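Local atomic coordinates of flavin reductase (Uncultured bacterium, PDB entry 5CHO), a protein that probably uses NAD(P)H to reduce FAD, supplying reduced flavin to the partner tryptophan halogenase of a bacterial two-component system. Residues W129-G132 / A137-A140. Numbering follows the deposited sequence.
Sequences WARG and APLA
With CG anti to its carbonyl carbon (chi1 -65°), Trp-129 swings the six-membered part of its indole across the neighbouring strand, where CE3 comes to 3.4 Å from Pro-138 CB. The ring meets the proline obliquely, and its CZ3 continues to Ala-140 CB at 4.0 Å. Farther along the same face, Arg-131 bends at chi2 (-73°) and runs beside Pro-138, with Pro-138 CG over one face of its guanidinium, offset toward the rim; NH1 is held by the carbonyl of Gly-136 and NH2 by a salt bridge to Asp-125. Pro-138 is thus flanked by indole and guanidinium. Beneath them the backbones form a short, twisted antiparallel hairpin. Ala-130 and Leu-139 are its hydrogen-bonded pair. Ala-130 N to Leu-139 O is nearly straight (173°). Leu-139 N returns a bond of 2.7 Å to Ala-130 O. Gly-132 N adds a third, 2.8 Å to Ala-137 O, while Leu-139 CD1 packs on Gly-132 CA on the other face. Phe-124 meets Trp-129 edge-to-face. Hydrogen bonds tie strand 138-140 to the main antiparallel sheet: Pro-138 O with Thr-52 OG1 of strand 46-53, Ala-140 N with Ser-99 OG of strand 95-100, and Ala-140 O with Trp-146 NE1 of strand 145-157.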
ATOM      1  N   TRP A 129       6.500   8.757 -22.781  1.00 41.05           N
ATOM      2  CA  TRP A 129       5.621   9.497 -21.880  1.00 43.86           C
ATOM      3  C   TRP A 129       4.427  10.108 -22.593  1.00 45.55           C
ATOM      4  O   TRP A 129       4.539  10.614 -23.709  1.00 53.60           O
ATOM      5  CB  TRP A 129       6.363  10.639 -21.182  1.00 37.11           C
ATOM      6  CG  TRP A 129       7.450  10.240 -20.240  1.00 38.18           C
ATOM      7  CD1 TRP A 129       8.791  10.267 -20.479  1.00 39.83           C
ATOM      8  CD2 TRP A 129       7.290   9.765 -18.897  1.00 39.30           C
ATOM      9  NE1 TRP A 129       9.479   9.842 -19.369  1.00 37.70           N
ATOM     10  CE2 TRP A 129       8.581   9.525 -18.384  1.00 37.77           C
ATOM     11  CE3 TRP A 129       6.182   9.516 -18.080  1.00 37.69           C
ATOM     12  CZ2 TRP A 129       8.794   9.047 -17.094  1.00 33.43           C
ATOM     13  CZ3 TRP A 129       6.395   9.044 -16.796  1.00 34.38           C
ATOM     14  CH2 TRP A 129       7.691   8.814 -16.315  1.00 33.15           C
ATOM     15  N   ALA A 130       3.282  10.051 -21.924  1.00 44.34           N
ATOM     16  CA  ALA A 130       2.110  10.821 -22.313  1.00 44.94           C
ATOM     17  C   ALA A 130       1.931  11.918 -21.278  1.00 44.27           C
ATOM     18  O   ALA A 130       2.527  11.858 -20.205  1.00 44.21           O
ATOM     19  CB  ALA A 130       0.874   9.946 -22.387  1.00 39.99           C
ATOM     20  N   ARG A 131       1.121  12.921 -21.597  1.00 44.19           N
ATOM     21  CA  ARG A 131       0.827  13.990 -20.651  1.00 42.24           C
ATOM     22  C   ARG A 131      -0.642  13.940 -20.274  1.00 41.18           C
ATOM     23  O   ARG A 131      -1.508  13.917 -21.147  1.00 43.22           O
ATOM     24  CB  ARG A 131       1.171  15.356 -21.237  1.00 41.80           C
ATOM     25  CG  ARG A 131       2.649  15.580 -21.475  1.00 47.24           C
ATOM     26  CD  ARG A 131       3.390  15.790 -20.169  1.00 45.47           C
ATOM     27  NE  ARG A 131       4.765  16.216 -20.406  1.00 45.15           N
ATOM     28  CZ  ARG A 131       5.407  17.136 -19.690  1.00 52.48           C
ATOM     29  NH1 ARG A 131       4.818  17.731 -18.658  1.00 52.54           N
ATOM     30  NH2 ARG A 131       6.655  17.457 -20.002  1.00 49.04           N
ATOM     31  N   GLY A 132      -0.917  13.924 -18.975  1.00 41.96           N
ATOM     32  CA  GLY A 132      -2.282  13.818 -18.503  1.00 42.33           C
ATOM     33  C   GLY A 132      -3.067  15.043 -18.929  1.00 46.97           C
ATOM     34  O   GLY A 132      -2.610  16.175 -18.775  1.00 39.20           O
ATOM     35  N   ALA A 137       0.570  16.100 -16.088  1.00 39.52           N
ATOM     36  CA  ALA A 137       1.583  15.267 -15.449  1.00 35.53           C
ATOM     37  C   ALA A 137       2.006  14.139 -16.393  1.00 39.34           C
ATOM     38  O   ALA A 137       1.161  13.562 -17.081  1.00 41.56           O
ATOM     39  CB  ALA A 137       1.063  14.696 -14.142  1.00 34.97           C
ATOM     40  N   PRO A 138       3.312  13.821 -16.437  1.00 36.48           N
ATOM     41  CA  PRO A 138       3.703  12.684 -17.277  1.00 33.90           C
ATOM     42  C   PRO A 138       3.106  11.355 -16.816  1.00 33.33           C
ATOM     43  O   PRO A 138       3.084  11.054 -15.622  1.00 31.05           O
ATOM     44  CB  PRO A 138       5.231  12.664 -17.159  1.00 34.20           C
ATOM     45  CG  PRO A 138       5.604  14.049 -16.778  1.00 33.42           C
ATOM     46  CD  PRO A 138       4.481  14.559 -15.930  1.00 34.95           C
ATOM     47  N   LEU A 139       2.630  10.576 -17.782  1.00 36.46           N
ATOM     48  CA  LEU A 139       2.114   9.238 -17.538  1.00 34.38           C
ATOM     49  C   LEU A 139       2.846   8.274 -18.461  1.00 37.22           C
ATOM     50  O   LEU A 139       2.960   8.519 -19.662  1.00 33.91           O
ATOM     51  CB  LEU A 139       0.601   9.191 -17.775  1.00 35.90           C
ATOM     52  CG  LEU A 139      -0.239  10.089 -16.865  1.00 37.12           C
ATOM     53  CD1 LEU A 139      -1.657  10.216 -17.395  1.00 41.54           C
ATOM     54  CD2 LEU A 139      -0.260   9.523 -15.452  1.00 33.45           C
ATOM     55  N   ALA A 140       3.346   7.182 -17.892  1.00 32.35           N
ATOM     56  CA  ALA A 140       4.174   6.245 -18.640  1.00 29.37           C
ATOM     57  C   ALA A 140       3.351   5.343 -19.556  1.00 34.74           C
ATOM     58  O   ALA A 140       2.438   4.648 -19.109  1.00 37.86           O
ATOM     59  CB  ALA A 140       5.003   5.404 -17.687  1.00 27.60           C
TER